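Non-reducing end beta-L-arabinofuranosidase (Bacteroides thetaiotaomicron, PDB 5MQO) probably hydrolyses glycosidic bonds in complex plant pectin, as a GH127-family glycoside hydrolase with likely aceric acidase activity. Local coordinates at residues Leu407-Leu412 / Phe532-Glu537; Tyr482-Gly487 / Asn558-Val563; Thr507-Glu512 / Pro536-Lys541; Leu604-Glu609 / Ser641-Glu646. One frame throughout, in Å; residues are numbered along the deposited sequence.

Contact 1 of 4, residues Leu407-Leu412 / Phe532-Glu537; sequences LVETCL and FFRIPE
Glu409 on a helix and Arg534 near the end of a strand form a buried salt bridge, with OE1 of Glu409 3.0 Å from NH1 of Arg534. The hydrogen bond within it is weak, the N-H...O angle being 143°. Carboxylate and guanidinium planes stand 77° apart, and NH1 lies above the plane of the carboxylate instead of entering a two-pronged, coplanar fork. Seen from the arginine, OE1 sits at the guanidinium edge, near its plane. Arginine suits this place because its reach is long and its donors many: CG stands anti to the backbone N (chi1 -176°) and the chain bends at chi3, presenting the nitrogens to different acceptors. NH2 makes a salt bridge with Glu406, its stronger polar partner, and NE bonds the backbone O of Asn484. One arginine thus answers two buried carboxylates, and would probably favour their charged forms despite their mutual repulsion. Pro536 CD lies 4.3 Å above one face of the guanidinium, toward its rim. Further out, helix 402-416 rests on helix 382-399 through Leu407 and Val408, while strand 529-535 runs between strands 480-483 and 559-565, so the bridge joins the helical catalytic region to the neighbouring sheet.

Contact 2 of 4, residues Tyr482-Gly487 / Asn558-Val563; sequences YCNLYG and NTYAEV
Tyr482 and Tyr560 lie on strands that are not direct neighbours: strand 529-535 runs between them, parallel to 480-483 and antiparallel to 559-565. Their CA atoms are 8.0 Å apart, and the segments meet through side chains reaching across the intervening strand. The rings form a T-shaped pair with planes at 72° and centroids 4.9 Å apart. Tyr482 brings its CD2 edge over the centre of the Tyr560 face, CD2 lying 3.7 Å from CZ of Tyr560. The Tyr560 hydroxyl donates to OD1 of Asn484 at the very short distance of 2.5 Å, a value to be read with caution. OD1 sits at the edge of the Tyr560 ring, near its plane, although the amide is turned 69° from it. CG of Asn484, anti to its carbonyl carbon (chi1 -70°), carries the amide toward that hydroxyl, and ND2 is held by Thr475, which sets the amide's orientation. Tyr560 is thus used in two ways: its face receives an aromatic edge, and its hydroxyl gives a buried amide oxygen a donor.

Contact 3 of 4, residues Thr507-Glu512 / Pro536-Lys541; sequences TDYPWE and PEWCGK
Tyr509 and Trp538 make a small contact between loops, hydroxyl and ring edge against indole edge, with no hydrogen bond across it. It joins the loop between strands 500-506 and 514-521 to the one between strands 529-535 and 542-546. The side chains approach from opposite directions, OH of Tyr509 lying 3.3 Å from CZ2 of Trp538, near the indole plane. Trp538 has CG between its backbone N and carbonyl carbon (chi1 56°), which brings the indole back over its own turn, where Pro536 CB lies 3.2 Å above one face near the rim. The hydroxyl also makes a weak hydrogen bond to Glu409 of helix 402-416, and Tyr486 meets the ring edge-to-face. Were Tyr509 replaced by alanine, the indole edge would probably face a gap and Glu409 would lose that hydroxyl partner. Within the loops, Tyr509 N donates to Thr507 OG1 (3.1 Å) and Cys539 N to Pro536 O (2.9 Å). An ST turn at Thr507 thus faces a type I beta turn, Pro536 to Cys539, across the aromatic edges.

Contact 4 of 4, residues Leu604-Glu609 / Ser641-Glu646; sequences LVYCLE and SIVALE
Tyr606 reaches from strand 604-609 to Val643 and Leu645 on strand 640-651 and carries nearly the whole contact. The polar part is one hydrogen bond: the tyrosine OH donates to the backbone O of Val643 at 2.6 Å. The donor is tilted 31° from the carbonyl plane, while the carbonyl oxygen itself sits at the edge of the ring. The apolar part lies over a ring face. Leu645 CD1 stands 3.4 Å from the Tyr606 centroid, almost exactly on the ring normal, in a CH-pi contact, and the two side chains cross at about a right angle. With CG of Leu645 anti to its carbonyl carbon (chi1 -55°), this branched chain can set one methyl squarely on the ring. Val643 adds its CB 3.7 Å from the Tyr606 OH, helping to enclose the bond. A phenylalanine in place of Tyr606 could keep the methyl contact but would probably leave the Val643 carbonyl without this buried donor. The strand segments cross at 60° with axes 8.8 Å apart, and both strands pair antiparallel with strand 670-678. Side chains bridging two such strands are consistent with a curled or branched sheet, here in the C-terminal domain.

Overall arrangement
From the N terminus, helix segment 407-412 opens contact 1, which closes 120 residues later at 532-537. Contact 2 opens within that span, at 482-487, and closes beyond it at 558-563, so the two cross. Contact 3, from 507-512 to 536-541, falls wholly within the span of contact 2 and shares Pro536 and Glu537 with contact 1. Contact 1 ties helix 402-416 to the middle-domain sheet; contacts 2 and 3 work within that domain, contact 3 reaching the helix through Tyr509 and Glu409. Contact 4 follows in series, closing a 32-residue step inside the C-terminal domain. It still touches contact 3, because Trp511 packs against Leu604, Ile642 and Val643, linking the middle and C-terminal domains.

Contact 1 of 4, residues Leu407-Leu412 / Phe532-Glu537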
loop_
_atom_site.group_PDB
_atom_site.type_symbol
_atom_site.label_atom_id
_atom_site.label_comp_id
_atom_site.label_asym_id
_atom_site.label_seq_id
_atom_site.Cartn_x
_atom_site.Cartn_y
_atom_site.Cartn_z
ATOM N N LEU A 407 -5.087 -7.223 2.805
ATOM C CA LEU A 407 -3.734 -6.670 2.879
ATOM C C LEU A 407 -3.544 -5.381 2.126
ATOM O O LEU A 407 -2.810 -4.497 2.595
ATOM C CB LEU A 407 -2.709 -7.731 2.452
ATOM C CG LEU A 407 -2.554 -8.614 3.711
ATOM C CD1 LEU A 407 -2.492 -10.067 3.387
ATOM C CD2 LEU A 407 -1.346 -8.187 4.529
ATOM N N VAL A 408 -4.195 -5.267 0.969
ATOM C CA VAL A 408 -4.216 -4.000 0.249
ATOM C C VAL A 408 -4.771 -2.916 1.174
ATOM O O VAL A 408 -4.186 -1.846 1.260
ATOM C CB VAL A 408 -5.028 -4.095 -1.077
ATOM C CG1 VAL A 408 -5.270 -2.724 -1.689
ATOM C CG2 VAL A 408 -4.293 -4.957 -2.091
ATOM N N GLU A 409 -5.874 -3.196 1.879
ATOM C CA GLU A 409 -6.514 -2.175 2.748
ATOM C C GLU A 409 -5.643 -1.837 3.964
ATOM O O GLU A 409 -5.382 -0.647 4.240
ATOM C CB GLU A 409 -7.910 -2.599 3.238
ATOM C CG GLU A 409 -8.781 -1.460 3.792
ATOM C CD GLU A 409 -10.185 -1.914 4.198
ATOM O OE1 GLU A 409 -10.271 -2.808 5.077
ATOM O OE2 GLU A 409 -11.196 -1.443 3.604
ATOM N N THR A 410 -5.212 -2.879 4.677
ATOM C CA THR A 410 -4.334 -2.723 5.845
ATOM C C THR A 410 -3.140 -1.840 5.513
ATOM O O THR A 410 -2.884 -0.859 6.216
ATOM C CB THR A 410 -3.830 -4.096 6.302
ATOM O OG1 THR A 410 -4.975 -4.937 6.494
ATOM C CG2 THR A 410 -2.974 -4.028 7.601
ATOM N N CYS A 411 -2.473 -2.147 4.404
ATOM C CA CYS A 411 -1.313 -1.374 3.965
ATOM C C CYS A 411 -1.668 0.081 3.667
ATOM O O CYS A 411 -1.007 1.020 4.163
ATOM C CB CYS A 411 -0.636 -2.045 2.763
ATOM S SG CYS A 411 0.255 -3.569 3.184
ATOM N N LEU A 412 -2.738 0.265 2.899
ATOM C CA LEU A 412 -3.146 1.605 2.482
ATOM C C LEU A 412 -3.410 2.574 3.636
ATOM O O LEU A 412 -2.844 3.664 3.609
ATOM C CB LEU A 412 -4.358 1.560 1.529
ATOM C CG LEU A 412 -4.850 2.892 0.921
ATOM C CD1 LEU A 412 -3.811 3.663 0.116
ATOM C CD2 LEU A 412 -6.070 2.624 0.048
ATOM N N PHE A 532 -20.511 -8.198 -5.517
ATOM C CA PHE A 532 -19.790 -8.891 -4.451
ATOM C C PHE A 532 -19.343 -7.864 -3.435
ATOM O O PHE A 532 -18.850 -6.798 -3.822
ATOM C CB PHE A 532 -18.569 -9.592 -4.997
ATOM C CG PHE A 532 -18.862 -10.615 -6.041
ATOM C CD1 PHE A 532 -19.061 -10.247 -7.362
ATOM C CD2 PHE A 532 -18.860 -11.970 -5.725
ATOM C CE1 PHE A 532 -19.295 -11.196 -8.348
ATOM C CE2 PHE A 532 -19.083 -12.933 -6.703
ATOM C CZ PHE A 532 -19.311 -12.538 -8.021
ATOM N N PHE A 533 -19.490 -8.187 -2.154
ATOM C CA PHE A 533 -19.010 -7.322 -1.052
ATOM C C PHE A 533 -18.008 -8.052 -0.203
ATOM O O PHE A 533 -18.311 -9.102 0.387
ATOM C CB PHE A 533 -20.178 -6.857 -0.171
ATOM C CG PHE A 533 -21.196 -6.069 -0.927
ATOM C CD1 PHE A 533 -22.146 -6.724 -1.718
ATOM C CD2 PHE A 533 -21.152 -4.685 -0.918
ATOM C CE1 PHE A 533 -23.046 -6.006 -2.462
ATOM C CE2 PHE A 533 -22.054 -3.964 -1.650
ATOM C CZ PHE A 533 -23.004 -4.621 -2.427
ATOM N N ARG A 534 -16.801 -7.516 -0.132
ATOM C CA ARG A 534 -15.783 -8.138 0.708
ATOM C C ARG A 534 -16.244 -8.057 2.162
ATOM O O ARG A 534 -16.731 -7.023 2.598
ATOM C CB ARG A 534 -14.420 -7.468 0.507
ATOM C CG ARG A 534 -13.287 -8.119 1.283
ATOM C CD ARG A 534 -11.953 -7.551 0.874
ATOM N NE ARG A 534 -11.833 -6.213 1.394
ATOM C CZ ARG A 534 -11.454 -5.902 2.632
ATOM N NH1 ARG A 534 -11.386 -4.613 2.998
ATOM N NH2 ARG A 534 -11.125 -6.859 3.505
ATOM N N ILE A 535 -16.158 -9.170 2.874
ATOM C CA ILE A 535 -16.238 -9.172 4.333
ATOM C C ILE A 535 -14.819 -9.143 4.920
ATOM O O ILE A 535 -14.107 -10.140 4.800
ATOM C CB ILE A 535 -16.945 -10.428 4.859
ATOM C CG1 ILE A 535 -18.280 -10.649 4.124
ATOM C CG2 ILE A 535 -17.101 -10.320 6.373
ATOM C CD1 ILE A 535 -19.132 -9.400 3.971
ATOM N N PRO A 536 -14.407 -8.002 5.542
ATOM C CA PRO A 536 -13.086 -7.912 6.198
ATOM C C PRO A 536 -12.752 -9.019 7.196
ATOM O O PRO A 536 -13.637 -9.526 7.877
ATOM C CB PRO A 536 -13.127 -6.551 6.905
ATOM C CG PRO A 536 -13.990 -5.727 6.023
ATOM C CD PRO A 536 -15.023 -6.664 5.432
ATOM N N GLU A 537 -11.467 -9.374 7.235
ATOM C CA GLU A 537 -10.920 -10.394 8.123
ATOM C C GLU A 537 -11.210 -9.997 9.549
ATOM O O GLU A 537 -11.585 -10.831 10.355
ATOM C CB GLU A 537 -9.405 -10.554 7.912
ATOM C CG GLU A 537 -8.835 -11.818 8.558
ATOM C CD GLU A 537 -7.320 -11.957 8.477
ATOM O OE1 GLU A 537 -6.627 -11.007 8.066
ATOM O OE2 GLU A 537 -6.808 -13.035 8.837
#

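Contact 2 of 4, residues Tyr482-Gly487 / Asn558-Val563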
loop_
_atom_site.group_PDB
_atom_site.type_symbol
_atom_site.label_atom_id
_atom_site.label_comp_id
_atom_site.label_asym_id
_atom_site.label_seq_id
_atom_site.Cartn_x
_atom_site.Cartn_y
_atom_site.Cartn_z
ATOM N N TYR A 482 -16.934 -6.219 -7.899
ATOM C CA TYR A 482 -16.458 -6.485 -6.543
ATOM C C TYR A 482 -16.182 -5.207 -5.775
ATOM O O TYR A 482 -15.431 -4.352 -6.253
ATOM C CB TYR A 482 -15.181 -7.310 -6.615
ATOM C CG TYR A 482 -15.382 -8.663 -7.248
ATOM C CD1 TYR A 482 -15.523 -8.790 -8.638
ATOM C CD2 TYR A 482 -15.432 -9.821 -6.472
ATOM C CE1 TYR A 482 -15.696 -10.034 -9.232
ATOM C CE2 TYR A 482 -15.614 -11.072 -7.061
ATOM C CZ TYR A 482 -15.754 -11.176 -8.435
ATOM O OH TYR A 482 -15.932 -12.399 -9.017
ATOM N N CYS A 483 -16.781 -5.072 -4.590
ATOM C CA CYS A 483 -16.447 -3.949 -3.712
ATOM C C CYS A 483 -15.288 -4.367 -2.794
ATOM O O CYS A 483 -15.474 -5.154 -1.858
ATOM C CB CYS A 483 -17.658 -3.480 -2.899
ATOM S SG CYS A 483 -19.126 -3.141 -3.904
ATOM N N ASN A 484 -14.111 -3.811 -3.071
ATOM C CA ASN A 484 -12.908 -4.119 -2.346
ATOM C C ASN A 484 -12.524 -3.105 -1.264
ATOM O O ASN A 484 -12.268 -3.497 -0.135
ATOM C CB ASN A 484 -11.782 -4.292 -3.349
ATOM C CG ASN A 484 -11.947 -5.552 -4.158
ATOM O OD1 ASN A 484 -12.057 -6.620 -3.592
ATOM N ND2 ASN A 484 -11.977 -5.434 -5.474
ATOM N N LEU A 485 -12.457 -1.818 -1.587
ATOM C CA LEU A 485 -12.152 -0.808 -0.562
ATOM C C LEU A 485 -13.305 0.129 -0.422
ATOM O O LEU A 485 -13.525 0.941 -1.312
ATOM C CB LEU A 485 -10.905 0.023 -0.871
ATOM C CG LEU A 485 -9.535 -0.652 -1.017
ATOM C CD1 LEU A 485 -8.441 0.365 -0.710
ATOM C CD2 LEU A 485 -9.381 -1.916 -0.180
ATOM N N TYR A 486 -13.990 0.032 0.727
ATOM C CA TYR A 486 -15.136 0.864 1.054
ATOM C C TYR A 486 -14.734 2.318 1.287
ATOM O O TYR A 486 -13.673 2.617 1.841
ATOM C CB TYR A 486 -15.922 0.289 2.266
ATOM C CG TYR A 486 -16.389 -1.147 2.041
ATOM C CD1 TYR A 486 -17.258 -1.454 0.990
ATOM C CD2 TYR A 486 -15.955 -2.193 2.848
ATOM C CE1 TYR A 486 -17.667 -2.752 0.734
ATOM C CE2 TYR A 486 -16.366 -3.508 2.595
ATOM C CZ TYR A 486 -17.216 -3.777 1.528
ATOM O OH TYR A 486 -17.651 -5.043 1.227
ATOM N N GLY A 487 -15.618 3.217 0.869
ATOM C CA GLY A 487 -15.408 4.668 0.932
ATOM C C GLY A 487 -16.410 5.337 -0.004
ATOM O O GLY A 487 -16.783 4.771 -1.045
ATOM N N ASN A 558 -13.124 -12.570 5.498
ATOM C CA ASN A 558 -12.107 -12.725 4.463
ATOM C C ASN A 558 -12.578 -13.485 3.235
ATOM O O ASN A 558 -11.844 -14.288 2.694
ATOM C CB ASN A 558 -10.841 -13.370 5.062
ATOM C CG ASN A 558 -9.639 -12.480 4.954
ATOM O OD1 ASN A 558 -9.730 -11.362 4.473
ATOM N ND2 ASN A 558 -8.508 -12.968 5.410
ATOM N N THR A 559 -13.807 -13.228 2.809
ATOM C CA THR A 559 -14.360 -13.812 1.580
ATOM C C THR A 559 -15.389 -12.847 1.005
ATOM O O THR A 559 -15.848 -11.970 1.732
ATOM C CB THR A 559 -15.112 -15.105 1.894
ATOM O OG1 THR A 559 -16.147 -14.809 2.840
ATOM C CG2 THR A 559 -14.170 -16.178 2.477
ATOM N N TYR A 560 -15.778 -13.017 -0.260
ATOM C CA TYR A 560 -16.828 -12.151 -0.854
ATOM C C TYR A 560 -18.235 -12.663 -0.618
ATOM O O TYR A 560 -18.515 -13.841 -0.904
ATOM C CB TYR A 560 -16.668 -12.008 -2.372
ATOM C CG TYR A 560 -15.458 -11.227 -2.777
ATOM C CD1 TYR A 560 -15.408 -9.846 -2.600
ATOM C CD2 TYR A 560 -14.348 -11.869 -3.320
ATOM C CE1 TYR A 560 -14.286 -9.122 -2.951
ATOM C CE2 TYR A 560 -13.229 -11.150 -3.680
ATOM C CZ TYR A 560 -13.203 -9.780 -3.502
ATOM O OH TYR A 560 -12.092 -9.089 -3.877
ATOM N N ALA A 561 -19.114 -11.775 -0.131
ATOM C CA ALA A 561 -20.564 -12.034 -0.127
ATOM C C ALA A 561 -21.102 -11.665 -1.510
ATOM O O ALA A 561 -20.969 -10.515 -1.937
ATOM C CB ALA A 561 -21.266 -11.234 0.953
ATOM N N GLU A 562 -21.671 -12.651 -2.207
ATOM C CA GLU A 562 -22.209 -12.469 -3.560
ATOM C C GLU A 562 -23.699 -12.126 -3.477
ATOM O O GLU A 562 -24.412 -12.642 -2.614
ATOM C CB GLU A 562 -22.020 -13.751 -4.382
ATOM C CG GLU A 562 -22.416 -13.615 -5.845
ATOM C CD GLU A 562 -22.258 -14.900 -6.637
ATOM O OE1 GLU A 562 -21.962 -15.958 -6.039
ATOM O OE2 GLU A 562 -22.443 -14.853 -7.871
ATOM N N VAL A 563 -24.163 -11.252 -4.363
ATOM C CA VAL A 563 -25.594 -10.928 -4.476
ATOM C C VAL A 563 -25.963 -10.981 -5.955
ATOM O O VAL A 563 -25.780 -9.997 -6.657
ATOM C CB VAL A 563 -25.930 -9.541 -3.852
ATOM C CG1 VAL A 563 -27.430 -9.269 -3.876
ATOM C CG2 VAL A 563 -25.448 -9.464 -2.412
#

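Contact 3 of 4, residues Thr507-Glu512 / Pro536-Lys541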
loop_
_atom_site.group_PDB
_atom_site.type_symbol
_atom_site.label_atom_id
_atom_site.label_comp_id
_atom_site.label_asym_id
_atom_site.label_seq_id
_atom_site.Cartn_x
_atom_site.Cartn_y
_atom_site.Cartn_z
ATOM N N THR A 507 -21.164 5.924 2.568
ATOM C CA THR A 507 -20.693 5.352 3.846
ATOM C C THR A 507 -19.737 6.299 4.564
ATOM O O THR A 507 -19.076 7.096 3.894
ATOM C CB THR A 507 -19.957 4.026 3.638
ATOM O OG1 THR A 507 -19.501 3.562 4.906
ATOM C CG2 THR A 507 -18.758 4.178 2.642
ATOM N N ASP A 508 -19.640 6.211 5.895
ATOM C CA ASP A 508 -18.679 7.061 6.630
ATOM C C ASP A 508 -17.421 6.264 6.997
ATOM O O ASP A 508 -16.600 6.715 7.787
ATOM C CB ASP A 508 -19.315 7.753 7.862
ATOM C CG ASP A 508 -18.461 8.964 8.409
ATOM O OD1 ASP A 508 -17.778 9.666 7.619
ATOM O OD2 ASP A 508 -18.475 9.221 9.650
ATOM N N TYR A 509 -17.283 5.081 6.390
ATOM C CA TYR A 509 -16.085 4.216 6.466
ATOM C C TYR A 509 -14.832 5.062 6.212
ATOM O O TYR A 509 -14.889 5.998 5.409
ATOM C CB TYR A 509 -16.188 3.106 5.398
ATOM C CG TYR A 509 -15.346 1.855 5.604
ATOM C CD1 TYR A 509 -15.835 0.753 6.314
ATOM C CD2 TYR A 509 -14.087 1.750 5.056
ATOM C CE1 TYR A 509 -15.069 -0.397 6.478
ATOM C CE2 TYR A 509 -13.328 0.605 5.225
ATOM C CZ TYR A 509 -13.810 -0.464 5.933
ATOM O OH TYR A 509 -13.008 -1.581 6.078
ATOM N N PRO A 510 -13.727 4.803 6.910
ATOM C CA PRO A 510 -13.563 3.758 7.918
ATOM C C PRO A 510 -14.156 4.042 9.319
ATOM O O PRO A 510 -14.038 3.187 10.205
ATOM C CB PRO A 510 -12.045 3.667 8.026
ATOM C CG PRO A 510 -11.617 5.090 7.880
ATOM C CD PRO A 510 -12.582 5.723 6.899
ATOM N N TRP A 511 -14.793 5.201 9.515
ATOM C CA TRP A 511 -15.241 5.597 10.839
ATOM C C TRP A 511 -16.421 4.770 11.304
ATOM O O TRP A 511 -16.576 4.584 12.492
ATOM C CB TRP A 511 -15.546 7.083 10.903
ATOM C CG TRP A 511 -14.437 7.941 10.385
ATOM C CD1 TRP A 511 -14.537 8.902 9.436
ATOM C CD2 TRP A 511 -13.058 7.899 10.760
ATOM N NE1 TRP A 511 -13.312 9.467 9.185
ATOM C CE2 TRP A 511 -12.386 8.868 9.990
ATOM C CE3 TRP A 511 -12.319 7.134 11.674
ATOM C CZ2 TRP A 511 -11.019 9.104 10.110
ATOM C CZ3 TRP A 511 -10.960 7.366 11.791
ATOM C CH2 TRP A 511 -10.323 8.351 11.020
ATOM N N GLU A 512 -17.238 4.275 10.371
ATOM C CA GLU A 512 -18.398 3.411 10.661
ATOM C C GLU A 512 -18.491 2.342 9.601
ATOM O O GLU A 512 -17.969 2.508 8.499
ATOM C CB GLU A 512 -19.702 4.211 10.659
ATOM C CG GLU A 512 -19.691 5.421 11.589
ATOM C CD GLU A 512 -21.028 6.149 11.659
ATOM O OE1 GLU A 512 -21.381 6.911 10.719
ATOM O OE2 GLU A 512 -21.715 5.974 12.690
ATOM N N PRO A 536 -14.407 -8.002 5.542
ATOM C CA PRO A 536 -13.086 -7.912 6.198
ATOM C C PRO A 536 -12.752 -9.019 7.196
ATOM O O PRO A 536 -13.637 -9.526 7.877
ATOM C CB PRO A 536 -13.127 -6.551 6.905
ATOM C CG PRO A 536 -13.990 -5.727 6.023
ATOM C CD PRO A 536 -15.023 -6.664 5.432
ATOM N N GLU A 537 -11.467 -9.374 7.235
ATOM C CA GLU A 537 -10.920 -10.394 8.123
ATOM C C GLU A 537 -11.210 -9.997 9.549
ATOM O O GLU A 537 -11.585 -10.831 10.355
ATOM C CB GLU A 537 -9.405 -10.554 7.912
ATOM C CG GLU A 537 -8.835 -11.818 8.558
ATOM C CD GLU A 537 -7.320 -11.957 8.477
ATOM O OE1 GLU A 537 -6.627 -11.007 8.066
ATOM O OE2 GLU A 537 -6.808 -13.035 8.837
ATOM N N TRP A 538 -11.084 -8.712 9.844
ATOM C CA TRP A 538 -11.469 -8.192 11.163
ATOM C C TRP A 538 -12.955 -8.286 11.562
ATOM O O TRP A 538 -13.261 -8.099 12.735
ATOM C CB TRP A 538 -10.977 -6.746 11.351
ATOM C CG TRP A 538 -11.399 -5.774 10.329
ATOM C CD1 TRP A 538 -10.659 -5.343 9.286
ATOM C CD2 TRP A 538 -12.646 -5.063 10.260
ATOM N NE1 TRP A 538 -11.354 -4.411 8.555
ATOM C CE2 TRP A 538 -12.585 -4.227 9.122
ATOM C CE3 TRP A 538 -13.811 -5.054 11.042
ATOM C CZ2 TRP A 538 -13.652 -3.385 8.737
ATOM C CZ3 TRP A 538 -14.881 -4.221 10.652
ATOM C CH2 TRP A 538 -14.787 -3.400 9.510
ATOM N N CYS A 539 -13.866 -8.556 10.621
ATOM C CA CYS A 539 -15.322 -8.447 10.867
ATOM C C CYS A 539 -16.021 -9.758 11.271
ATOM O O CYS A 539 -16.172 -10.691 10.437
ATOM C CB CYS A 539 -16.037 -7.884 9.634
ATOM S SG CYS A 539 -17.823 -7.675 9.863
ATOM N N GLY A 540 -16.503 -9.779 12.523
ATOM C CA GLY A 540 -17.159 -10.953 13.109
ATOM C C GLY A 540 -18.649 -11.144 12.823
ATOM O O GLY A 540 -19.146 -12.284 12.855
ATOM N N LYS A 541 -19.367 -10.040 12.586
ATOM C CA LYS A 541 -20.781 -10.095 12.171
ATOM C C LYS A 541 -20.971 -9.142 11.031
ATOM O O LYS A 541 -20.450 -8.037 11.057
ATOM C CB LYS A 541 -21.744 -9.718 13.324
ATOM C CG LYS A 541 -21.882 -10.810 14.389
ATOM C CD LYS A 541 -21.807 -10.323 15.850
ATOM C CE LYS A 541 -20.996 -11.287 16.735
ATOM N NZ LYS A 541 -21.375 -11.211 18.176
#

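Contact 4 of 4, residues Leu604-Glu609 / Ser641-Glu646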
loop_
_atom_site.group_PDB
_atom_site.type_symbol
_atom_site.label_atom_id
_atom_site.label_comp_id
_atom_site.label_asym_id
_atom_site.label_seq_id
_atom_site.Cartn_x
_atom_site.Cartn_y
_atom_site.Cartn_z
ATOM N N LEU A 604 -8.459 0.252 10.969
ATOM C CA LEU A 604 -7.428 1.166 11.462
ATOM C C LEU A 604 -6.741 0.602 12.676
ATOM O O LEU A 604 -7.381 0.242 13.651
ATOM C CB LEU A 604 -8.009 2.535 11.810
ATOM C CG LEU A 604 -8.632 3.294 10.627
ATOM C CD1 LEU A 604 -9.194 4.626 11.098
ATOM C CD2 LEU A 604 -7.656 3.521 9.477
ATOM N N VAL A 605 -5.428 0.530 12.614
ATOM C CA VAL A 605 -4.598 0.247 13.794
ATOM C C VAL A 605 -4.524 1.539 14.568
ATOM O O VAL A 605 -4.302 2.612 13.982
ATOM C CB VAL A 605 -3.181 -0.220 13.376
ATOM C CG1 VAL A 605 -2.229 -0.326 14.574
ATOM C CG2 VAL A 605 -3.312 -1.531 12.622
ATOM N N TYR A 606 -4.750 1.443 15.866
ATOM C CA TYR A 606 -4.648 2.612 16.717
ATOM C C TYR A 606 -3.311 2.629 17.452
ATOM O O TYR A 606 -2.645 1.597 17.606
ATOM C CB TYR A 606 -5.829 2.687 17.690
ATOM C CG TYR A 606 -7.038 3.367 17.086
ATOM C CD1 TYR A 606 -7.859 2.694 16.176
ATOM C CD2 TYR A 606 -7.347 4.671 17.406
ATOM C CE1 TYR A 606 -8.950 3.313 15.595
ATOM C CE2 TYR A 606 -8.441 5.297 16.857
ATOM C CZ TYR A 606 -9.246 4.615 15.946
ATOM O OH TYR A 606 -10.333 5.228 15.372
ATOM N N CYS A 607 -2.956 3.827 17.913
ATOM C CA CYS A 607 -1.767 4.057 18.732
ATOM C C CYS A 607 -2.057 5.048 19.817
ATOM O O CYS A 607 -3.127 5.647 19.831
ATOM C CB CYS A 607 -0.648 4.625 17.864
ATOM S SG CYS A 607 -0.958 6.287 17.244
ATOM N N LEU A 608 -1.077 5.218 20.705
ATOM C CA LEU A 608 -1.096 6.208 21.798
ATOM C C LEU A 608 0.084 7.173 21.666
ATOM O O LEU A 608 1.221 6.706 21.545
ATOM C CB LEU A 608 -1.012 5.486 23.146
ATOM C CG LEU A 608 -0.880 6.323 24.435
ATOM C CD1 LEU A 608 -2.028 7.304 24.601
ATOM C CD2 LEU A 608 -0.808 5.427 25.668
ATOM N N GLU A 609 -0.190 8.495 21.672
ATOM C CA GLU A 609 0.855 9.560 21.756
ATOM C C GLU A 609 0.877 10.201 23.136
ATOM O O GLU A 609 -0.129 10.208 23.809
ATOM C CB GLU A 609 0.639 10.669 20.739
ATOM C CG GLU A 609 0.560 10.193 19.324
ATOM C CD GLU A 609 0.895 11.263 18.318
ATOM O OE1 GLU A 609 -0.021 11.734 17.628
ATOM O OE2 GLU A 609 2.082 11.612 18.188
ATOM N N SER A 641 -11.512 15.244 10.651
ATOM C CA SER A 641 -12.312 14.606 11.681
ATOM C C SER A 641 -11.909 13.149 11.755
ATOM O O SER A 641 -12.014 12.425 10.762
ATOM C CB SER A 641 -13.815 14.716 11.409
ATOM O OG SER A 641 -14.548 14.323 12.573
ATOM N N ILE A 642 -11.430 12.731 12.920
ATOM C CA ILE A 642 -10.987 11.364 13.125
ATOM C C ILE A 642 -11.724 10.804 14.355
ATOM O O ILE A 642 -12.135 11.566 15.248
ATOM C CB ILE A 642 -9.427 11.252 13.250
ATOM C CG1 ILE A 642 -8.949 11.658 14.649
ATOM C CG2 ILE A 642 -8.691 12.066 12.172
ATOM C CD1 ILE A 642 -7.503 11.327 14.966
ATOM N N VAL A 643 -11.901 9.486 14.390
ATOM C CA VAL A 643 -12.415 8.828 15.555
ATOM C C VAL A 643 -11.254 8.495 16.486
ATOM O O VAL A 643 -10.430 7.648 16.174
ATOM C CB VAL A 643 -13.200 7.563 15.201
ATOM C CG1 VAL A 643 -13.670 6.862 16.484
ATOM C CG2 VAL A 643 -14.388 7.921 14.316
ATOM N N ALA A 644 -11.188 9.184 17.619
ATOM C CA ALA A 644 -10.333 8.750 18.731
ATOM C C ALA A 644 -11.095 7.741 19.609
ATOM O O ALA A 644 -12.287 7.559 19.452
ATOM C CB ALA A 644 -9.836 9.943 19.551
ATOM N N LEU A 645 -10.384 7.054 20.489
ATOM C CA LEU A 645 -10.999 6.104 21.398
ATOM C C LEU A 645 -10.569 6.550 22.785
ATOM O O LEU A 645 -9.382 6.770 23.016
ATOM C CB LEU A 645 -10.546 4.668 21.088
ATOM C CG LEU A 645 -10.768 4.171 19.641
ATOM C CD1 LEU A 645 -9.877 2.966 19.284
ATOM C CD2 LEU A 645 -12.235 3.867 19.397
ATOM N N GLU A 646 -11.537 6.759 23.675
ATOM C CA GLU A 646 -11.280 7.288 25.016
ATOM C C GLU A 646 -11.615 6.221 26.025
ATOM O O GLU A 646 -12.611 5.495 25.865
ATOM C CB GLU A 646 -12.138 8.508 25.288
ATOM C CG GLU A 646 -11.705 9.757 24.533
ATOM C CD GLU A 646 -12.650 10.942 24.704
ATOM O OE1 GLU A 646 -13.641 10.867 25.494
ATOM O OE2 GLU A 646 -12.375 11.955 24.025
#